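PDB 4PSR: alpha-fucosidase GH29 from Fusarium graminearum, which hydrolyses alpha-linked L-fucose as a family 29 glycoside hydrolase, probably acting on fucose joined to N-acetylglucosamine in the glycans of glycoproteins. Local coordinates for residues Ala44-Pro49 against Ser309-Thr314; Arg297-Thr302 against Asn336-Leu341; Leu442-Ser447 against Leu489-Gly494. One frame throughout, in Å; residues are numbered along the deposited sequence.

Contact 1. Residues Ala44-Pro49 against Ser309-Thr314; sequences ASEWYP and SSWSYT. With FUL (beta-L-fucopyranose), chain M.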
# COMPACT_ATOMS: atom_id res chain seq x y z
N ALA A 44 18.61 -7.26 -14.21
CA ALA A 44 17.22 -7.32 -14.69
C ALA A 44 16.19 -6.94 -13.60
O ALA A 44 15.64 -5.85 -13.63
CB ALA A 44 16.91 -8.68 -15.31
N SER A 45 15.93 -7.85 -12.67
CA SER A 45 14.99 -7.62 -11.58
C SER A 45 15.11 -8.73 -10.56
O SER A 45 15.91 -9.66 -10.70
CB SER A 45 13.55 -7.58 -12.09
OG SER A 45 13.15 -8.87 -12.49
N GLU A 46 14.30 -8.60 -9.51
CA GLU A 46 14.16 -9.65 -8.52
C GLU A 46 13.58 -10.95 -9.08
O GLU A 46 13.60 -11.95 -8.38
CB GLU A 46 13.31 -9.14 -7.34
CG GLU A 46 11.81 -8.98 -7.60
CD GLU A 46 11.40 -7.87 -8.55
OE1 GLU A 46 12.17 -6.92 -8.80
OE2 GLU A 46 10.25 -7.96 -9.05
N TRP A 47 13.06 -10.94 -10.32
CA TRP A 47 12.65 -12.18 -10.99
C TRP A 47 13.82 -12.91 -11.66
O TRP A 47 13.61 -13.94 -12.28
CB TRP A 47 11.50 -11.95 -11.98
CG TRP A 47 10.14 -11.85 -11.32
CD1 TRP A 47 9.84 -11.35 -10.08
CD2 TRP A 47 8.89 -12.30 -11.88
NE1 TRP A 47 8.49 -11.46 -9.83
CE2 TRP A 47 7.88 -12.04 -10.93
CE3 TRP A 47 8.52 -12.87 -13.10
CZ2 TRP A 47 6.53 -12.37 -11.15
CZ3 TRP A 47 7.18 -13.20 -13.33
CH2 TRP A 47 6.21 -12.95 -12.36
N TYR A 48 15.04 -12.41 -11.51
CA TYR A 48 16.21 -13.09 -12.10
C TYR A 48 16.26 -14.59 -11.81
O TYR A 48 16.57 -15.36 -12.71
CB TYR A 48 17.51 -12.44 -11.65
CG TYR A 48 18.74 -12.97 -12.36
CD1 TYR A 48 19.20 -12.35 -13.51
CD2 TYR A 48 19.45 -14.04 -11.86
CE1 TYR A 48 20.33 -12.82 -14.18
CE2 TYR A 48 20.56 -14.52 -12.52
CZ TYR A 48 21.02 -13.88 -13.66
OH TYR A 48 22.15 -14.33 -14.30
N PRO A 49 15.95 -15.04 -10.58
CA PRO A 49 16.01 -16.48 -10.33
C PRO A 49 15.11 -17.30 -11.24
O PRO A 49 15.44 -18.47 -11.53
CB PRO A 49 15.56 -16.61 -8.86
CG PRO A 49 15.79 -15.25 -8.25
CD PRO A 49 15.59 -14.27 -9.36
N SER A 309 13.33 1.18 -12.12
CA SER A 309 13.65 -0.03 -12.84
C SER A 309 12.78 -1.18 -12.19
O SER A 309 11.57 -1.13 -12.29
CB SER A 309 15.19 -0.19 -12.85
OG SER A 309 15.84 0.98 -13.45
N SER A 310 13.41 -2.18 -11.57
CA SER A 310 12.93 -3.26 -10.67
C SER A 310 12.74 -2.99 -9.16
O SER A 310 13.04 -1.89 -8.71
CB SER A 310 13.92 -4.40 -10.94
OG SER A 310 14.59 -4.91 -9.83
N TRP A 311 12.23 -3.96 -8.39
CA TRP A 311 12.08 -3.84 -6.92
C TRP A 311 13.42 -4.08 -6.20
O TRP A 311 13.61 -3.64 -5.07
CB TRP A 311 10.99 -4.78 -6.36
CG TRP A 311 9.64 -4.52 -6.95
CD1 TRP A 311 9.18 -4.98 -8.14
CD2 TRP A 311 8.57 -3.74 -6.38
NE1 TRP A 311 7.91 -4.54 -8.37
CE2 TRP A 311 7.51 -3.77 -7.30
CE3 TRP A 311 8.41 -3.02 -5.19
CZ2 TRP A 311 6.30 -3.12 -7.07
CZ3 TRP A 311 7.20 -2.38 -4.95
CH2 TRP A 311 6.17 -2.42 -5.90
N SER A 312 14.34 -4.77 -6.86
CA SER A 312 15.63 -5.13 -6.27
C SER A 312 16.76 -4.43 -7.04
O SER A 312 16.63 -4.12 -8.21
CB SER A 312 15.76 -6.64 -6.31
OG SER A 312 17.02 -7.11 -5.86
N TYR A 313 17.86 -4.12 -6.36
CA TYR A 313 18.95 -3.39 -6.96
C TYR A 313 19.52 -4.09 -8.17
O TYR A 313 19.81 -5.27 -8.12
CB TYR A 313 20.09 -3.16 -5.92
CG TYR A 313 21.22 -2.39 -6.52
CD1 TYR A 313 21.18 -1.00 -6.54
CD2 TYR A 313 22.33 -3.02 -7.08
CE1 TYR A 313 22.19 -0.26 -7.14
CE2 TYR A 313 23.34 -2.27 -7.67
CZ TYR A 313 23.24 -0.89 -7.68
OH TYR A 313 24.23 -0.11 -8.26
N THR A 314 19.73 -3.32 -9.24
CA THR A 314 20.43 -3.82 -10.42
C THR A 314 21.46 -2.78 -10.85
O THR A 314 21.28 -1.57 -10.64
CB THR A 314 19.43 -4.10 -11.58
OG1 THR A 314 18.75 -2.90 -11.95
CG2 THR A 314 18.40 -5.15 -11.18
C1 FUL M . 4.83 -8.75 -7.38
C2 FUL M . 6.08 -9.61 -7.36
O2 FUL M . 6.07 -10.61 -8.39
C3 FUL M . 7.23 -8.66 -7.55
O3 FUL M . 8.43 -9.41 -7.63
C4 FUL M . 7.24 -7.71 -6.38
O4 FUL M . 7.50 -8.44 -5.19
C5 FUL M . 5.90 -7.00 -6.31
C6 FUL M . 5.78 -6.08 -5.11
O5 FUL M . 4.80 -7.90 -6.25
O1 FUL M . 3.71 -9.60 -7.29

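Contact 2. Residues Arg297-Thr302 against Asn336-Leu341; sequences RPYWQT and NGNMLL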
# COMPACT_ATOMS: atom_id res chain seq x y z
N ARG A 297 -13.31 2.24 -0.66
CA ARG A 297 -13.60 1.79 0.70
C ARG A 297 -13.96 0.30 0.60
O ARG A 297 -14.62 -0.11 -0.37
CB ARG A 297 -14.76 2.57 1.32
CG ARG A 297 -14.49 4.08 1.36
CD ARG A 297 -15.60 4.85 2.06
NE ARG A 297 -15.29 6.27 2.19
CZ ARG A 297 -14.48 6.77 3.11
NH1 ARG A 297 -13.90 5.98 4.01
NH2 ARG A 297 -14.25 8.07 3.14
N PRO A 298 -13.56 -0.51 1.60
CA PRO A 298 -12.92 -0.08 2.84
C PRO A 298 -11.43 0.20 2.69
O PRO A 298 -10.84 0.07 1.60
CB PRO A 298 -13.16 -1.27 3.77
CG PRO A 298 -13.16 -2.43 2.84
CD PRO A 298 -13.85 -1.95 1.61
N TYR A 299 -10.84 0.57 3.82
CA TYR A 299 -9.41 0.94 3.89
C TYR A 299 -8.53 -0.09 3.18
O TYR A 299 -8.69 -1.30 3.38
CB TYR A 299 -8.99 1.08 5.36
CG TYR A 299 -7.87 2.09 5.53
CD1 TYR A 299 -8.15 3.43 5.77
CD2 TYR A 299 -6.54 1.71 5.38
CE1 TYR A 299 -7.14 4.36 5.85
CE2 TYR A 299 -5.50 2.65 5.47
CZ TYR A 299 -5.84 3.96 5.70
OH TYR A 299 -4.88 4.91 5.77
N TRP A 300 -7.59 0.39 2.38
CA TRP A 300 -6.75 -0.44 1.52
C TRP A 300 -5.29 0.05 1.60
O TRP A 300 -4.98 1.05 2.30
CB TRP A 300 -7.29 -0.40 0.05
CG TRP A 300 -7.43 1.00 -0.42
CD1 TRP A 300 -8.51 1.80 -0.24
CD2 TRP A 300 -6.43 1.81 -1.06
NE1 TRP A 300 -8.25 3.06 -0.73
CE2 TRP A 300 -6.98 3.10 -1.22
CE3 TRP A 300 -5.13 1.58 -1.50
CZ2 TRP A 300 -6.27 4.14 -1.81
CZ3 TRP A 300 -4.42 2.62 -2.08
CH2 TRP A 300 -5.00 3.89 -2.23
N GLN A 301 -4.38 -0.62 0.91
CA GLN A 301 -3.03 -0.09 0.76
C GLN A 301 -2.51 -0.38 -0.63
O GLN A 301 -3.18 -1.10 -1.40
CB GLN A 301 -2.05 -0.58 1.85
CG GLN A 301 -1.63 -2.05 1.74
CD GLN A 301 -0.27 -2.28 2.35
OE1 GLN A 301 -0.10 -2.17 3.58
NE2 GLN A 301 0.73 -2.51 1.50
N THR A 302 -1.34 0.16 -0.94
CA THR A 302 -0.67 -0.11 -2.19
C THR A 302 0.84 -0.07 -1.92
O THR A 302 1.29 0.51 -0.92
CB THR A 302 -1.13 0.84 -3.29
OG1 THR A 302 -0.55 0.48 -4.55
CG2 THR A 302 -0.71 2.26 -2.98
N ASN A 336 -8.05 7.00 0.71
CA ASN A 336 -8.40 6.09 1.83
C ASN A 336 -7.48 4.89 1.93
O ASN A 336 -7.91 3.80 2.36
CB ASN A 336 -9.89 5.69 1.78
CG ASN A 336 -10.38 5.04 3.05
OD1 ASN A 336 -10.15 5.52 4.16
ND2 ASN A 336 -11.13 3.95 2.88
N GLY A 337 -6.21 5.09 1.60
CA GLY A 337 -5.20 4.05 1.69
C GLY A 337 -3.92 4.43 2.39
O GLY A 337 -3.69 5.60 2.70
N ASN A 338 -3.08 3.42 2.63
CA ASN A 338 -1.66 3.61 2.98
C ASN A 338 -0.76 3.34 1.78
O ASN A 338 -1.15 2.60 0.86
CB ASN A 338 -1.22 2.65 4.10
CG ASN A 338 -1.79 2.97 5.45
OD1 ASN A 338 -2.33 4.03 5.70
ND2 ASN A 338 -1.68 2.01 6.36
N MET A 339 0.46 3.87 1.81
CA MET A 339 1.49 3.58 0.81
C MET A 339 2.67 2.93 1.49
O MET A 339 3.26 3.50 2.42
CB MET A 339 1.95 4.85 0.10
CG MET A 339 2.82 4.55 -1.13
SD MET A 339 3.30 5.99 -2.07
CE MET A 339 4.63 6.44 -1.04
N LEU A 340 3.04 1.75 1.00
CA LEU A 340 4.23 1.03 1.47
C LEU A 340 5.30 1.16 0.40
O LEU A 340 5.16 0.62 -0.72
CB LEU A 340 3.88 -0.45 1.72
CG LEU A 340 5.04 -1.39 2.05
CD1 LEU A 340 5.83 -0.91 3.27
CD2 LEU A 340 4.53 -2.83 2.23
N LEU A 341 6.36 1.91 0.73
CA LEU A 341 7.43 2.22 -0.21
C LEU A 341 8.58 1.24 -0.13
O LEU A 341 9.17 1.00 0.93
CB LEU A 341 7.95 3.64 0.05
CG LEU A 341 9.10 4.12 -0.82
CD1 LEU A 341 8.71 4.22 -2.29
CD2 LEU A 341 9.63 5.45 -0.29
O HOH W 1 -11.87 6.28 6.18

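Contact 3. Residues Leu442-Ser447 against Leu489-Gly494; sequences LESLKS and LTFDGG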
# COMPACT_ATOMS: atom_id res chain seq x y z
N LEU A 442 -20.48 28.42 3.66
CA LEU A 442 -19.24 28.67 4.39
C LEU A 442 -19.39 29.55 5.64
O LEU A 442 -18.39 30.03 6.18
CB LEU A 442 -18.18 29.25 3.46
CG LEU A 442 -17.64 28.31 2.36
CD1 LEU A 442 -16.60 29.07 1.54
CD2 LEU A 442 -17.01 27.04 2.94
N GLU A 443 -20.62 29.71 6.11
CA GLU A 443 -20.86 30.49 7.33
C GLU A 443 -20.03 29.94 8.48
O GLU A 443 -19.55 30.68 9.31
CB GLU A 443 -22.35 30.49 7.72
CG GLU A 443 -22.87 29.12 8.14
CD GLU A 443 -24.36 29.12 8.44
OE1 GLU A 443 -24.93 30.21 8.66
OE2 GLU A 443 -24.96 28.02 8.45
N SER A 444 -19.84 28.62 8.48
CA SER A 444 -19.14 27.97 9.58
C SER A 444 -17.62 27.90 9.41
O SER A 444 -16.93 27.37 10.27
CB SER A 444 -19.66 26.55 9.78
OG SER A 444 -19.24 25.71 8.72
N LEU A 445 -17.10 28.45 8.31
CA LEU A 445 -15.65 28.50 8.13
C LEU A 445 -14.97 29.56 9.02
O LEU A 445 -15.00 30.75 8.73
CB LEU A 445 -15.28 28.72 6.66
CG LEU A 445 -13.77 28.76 6.37
CD1 LEU A 445 -13.08 27.47 6.79
CD2 LEU A 445 -13.56 29.02 4.89
N LYS A 446 -14.30 29.08 10.07
CA LYS A 446 -13.74 29.93 11.12
C LYS A 446 -12.35 30.46 10.88
O LYS A 446 -12.02 31.56 11.33
CB LYS A 446 -13.59 29.13 12.40
CG LYS A 446 -14.84 28.87 13.17
CD LYS A 446 -14.50 28.79 14.65
CE LYS A 446 -13.21 28.01 14.98
NZ LYS A 446 -13.46 27.01 16.04
N SER A 447 -11.49 29.64 10.28
CA SER A 447 -10.13 30.05 10.04
C SER A 447 -9.57 29.27 8.85
O SER A 447 -9.97 28.13 8.60
CB SER A 447 -9.24 29.83 11.27
OG SER A 447 -9.25 28.49 11.71
N LEU A 489 -8.25 24.28 7.12
CA LEU A 489 -9.54 24.97 7.18
C LEU A 489 -10.32 24.43 8.35
O LEU A 489 -10.64 23.26 8.41
CB LEU A 489 -10.34 24.78 5.89
CG LEU A 489 -9.98 25.58 4.62
CD1 LEU A 489 -8.58 25.27 4.16
CD2 LEU A 489 -10.93 25.27 3.51
N THR A 490 -10.61 25.29 9.33
CA THR A 490 -11.34 24.88 10.52
C THR A 490 -12.77 25.38 10.46
O THR A 490 -13.02 26.56 10.18
CB THR A 490 -10.65 25.40 11.78
OG1 THR A 490 -9.29 24.94 11.85
CG2 THR A 490 -11.41 24.95 13.03
N PHE A 491 -13.70 24.47 10.72
CA PHE A 491 -15.11 24.76 10.65
C PHE A 491 -15.72 24.62 12.04
O PHE A 491 -15.24 23.83 12.86
CB PHE A 491 -15.81 23.80 9.70
CG PHE A 491 -15.43 23.97 8.26
CD1 PHE A 491 -16.15 24.82 7.45
CD2 PHE A 491 -14.35 23.28 7.71
CE1 PHE A 491 -15.82 24.98 6.10
CE2 PHE A 491 -14.03 23.43 6.38
CZ PHE A 491 -14.74 24.29 5.57
N ASP A 492 -16.73 25.43 12.36
CA ASP A 492 -17.51 25.16 13.56
C ASP A 492 -18.52 24.11 13.24
O ASP A 492 -19.25 24.20 12.24
CB ASP A 492 -18.27 26.37 14.07
CG ASP A 492 -17.40 27.26 15.03
OD1 ASP A 492 -16.64 26.65 15.82
OD2 ASP A 492 -17.50 28.48 14.97
N GLY A 493 -18.56 23.08 14.07
CA GLY A 493 -19.55 22.03 13.98
C GLY A 493 -19.57 21.10 12.77
O GLY A 493 -20.59 20.47 12.48
N GLY A 494 -18.46 21.00 12.04
CA GLY A 494 -18.30 19.97 11.04
C GLY A 494 -18.10 20.49 9.63
O GLY A 494 -18.63 21.53 9.25
O HOH W 2 -20.70 23.37 8.75
O HOH W 3 -7.53 26.69 10.40

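Contact 1. Residues Ala44-Pro49 against Ser309-Thr314
S310 presses its CB against S45 CB at 3.4 Å, tighter than ordinary carbon contact, where two loops at the C-terminal end of the TIM barrel meet beside the bound fucose. S310 OG donates back along its own loop to S312 O (2.7 Å), in the carbonyl plane and on a lone pair. Next comes W311, whose N donates to E46 OE1 at 3.0 Å, arriving from above the carboxylate plane. E46 sets its CG between its own N and carbonyl carbon (chi1 73°) and bends again at chi2, which lays the carboxylate alongside the indole with the two planes 87° apart. The other oxygen, E46 OE2, accepts from fucose O3 at 2.7 Å. Fucose C6 sits over one face of the W311 ring, 3.6 Å from CZ2, while W47 NE1 donates to fucose O2 at 2.9 Å and more weakly to O3. The sugar is also hydrogen-bonded to H34, H126, H127, D226 and K272. S312 packs CB to CB on E46, and its OG pairs with T39. At the end of the loop, T314 turns CG2 to within 3.7 Å of A44 N.

Contact 2. Residues Arg297-Thr302 against Asn336-Leu341
N336 and Y299 meet through a carbonyl and a ring: N336 O lies above the centre of the phenol, 3.4 Å from CD1, and takes a weak bond from W300 N. W300 NE1 also comes near N336 O, but at a poor angle, and donates instead to K335 O. Beyond this point the parallel strands are paired regularly, N338 N to W300 O (3.1 Å), T302 N to N338 O (3.0 Å) and L340 N to T302 O (2.9 Å, N-H...O 173°).

Y299, its CG anti to the backbone N (chi1 -150°), runs its hydroxyl across to N338 OD1 at 2.7 Å; the hydroxyl oxygen stands 44° out of the amide's carbonyl plane, not on a lone pair. That hydroxyl is also bonded to K28 NZ; Y24 O meets N338 ND2, so both ends of that amide are satisfied, while Y24 OH is bonded to Q301 OE1, D286 OD2 to Q301 NE2 and W287 O to T302 OG1. A water accepts from R297 NH1 (3.0 Å) and donates to N336 OD1 (2.8 Å). E531 OE1 forms a salt bridge with R297 NH1 and accepts from N336 ND2, while its OE2 takes Y299 N. On the face carrying W300 and T302, G337 CA stands 3.6 Å from the centre of the six-membered indole ring in a CH-pi contact. N336, with positive phi, is the C-prime residue of the Schellman motif that ends helix 322-334. The pairing is that of a beta-alpha-beta unit, here the seventh and eighth strands of the TIM barrel.

Contact 3. Residues Leu442-Ser447 against Leu489-Gly494
F491 packs against L445 and S444 where two neighbouring strands pair in the six-stranded antiparallel sheet that follows the barrel. Its CB lies 3.8 Å from S444 O. With CG anti to its carbonyl carbon (chi1 -68°), the ring brings its edge to the turn, CD1 coming within 3.5 Å of S444 OG. CE1 then meets L445 CB at 3.8 Å and, near the ring plane, L442 CD2 at 4.0 Å. At the tip, CZ is 3.8 Å from L445 CD1, a methyl that stands over the ring face, 18° off its normal, in a CH-pi contact. The same methyl also touches L489 CB, joining the apolar face that W464 and L471 continue.

The backbones meet as an antiparallel pair broken by a classic beta bulge: K446 and S447 both face T490. T490 O takes a bond from K446 N at 2.8 Å, nearly straight on to its C=O, and a weak one from S447 N. T490 N returns a bond to S447 O (3.0 Å), and D492 N donates to S444 O (2.9 Å) beside the type I turn L442-L445. On the face opposite L445 and F491, one water joins the hydroxyls of S447 and T490; at the turn, another links S444 OG to G494 O. The salt bridge from K446 NZ to D492 OD1 is doubtful, since D492 has two conformers. The chemistry thus divides into apolar contacts around the F491 ring, a water bridge at S447 and T490 on the other face and a second water at the turn, and the main-chain bonds do not depend on the uncertain charge pair.

Overall arrangement
From the N terminus, residues 44-49 follow the first barrel strand, and contact 1 brings them to 309-314, the loop after strand 300-305, about 260 residues on. Contact 2 opens inside that span, at 297-302, and closes after it, at 336-341, so the two cross along the chain, with centres 24 Å apart and no touch. Contact 1 joins loops at the sugar-binding end of the barrel; contact 2 pairs its last two strands, closing a loop of about 34 residues that holds helix 322-334. Contact 3 comes later, closing a loop of about 40 residues between strands 445-451 and 485-491 of the six-stranded sheet, on the opposite side of the chain's centre from contact 1.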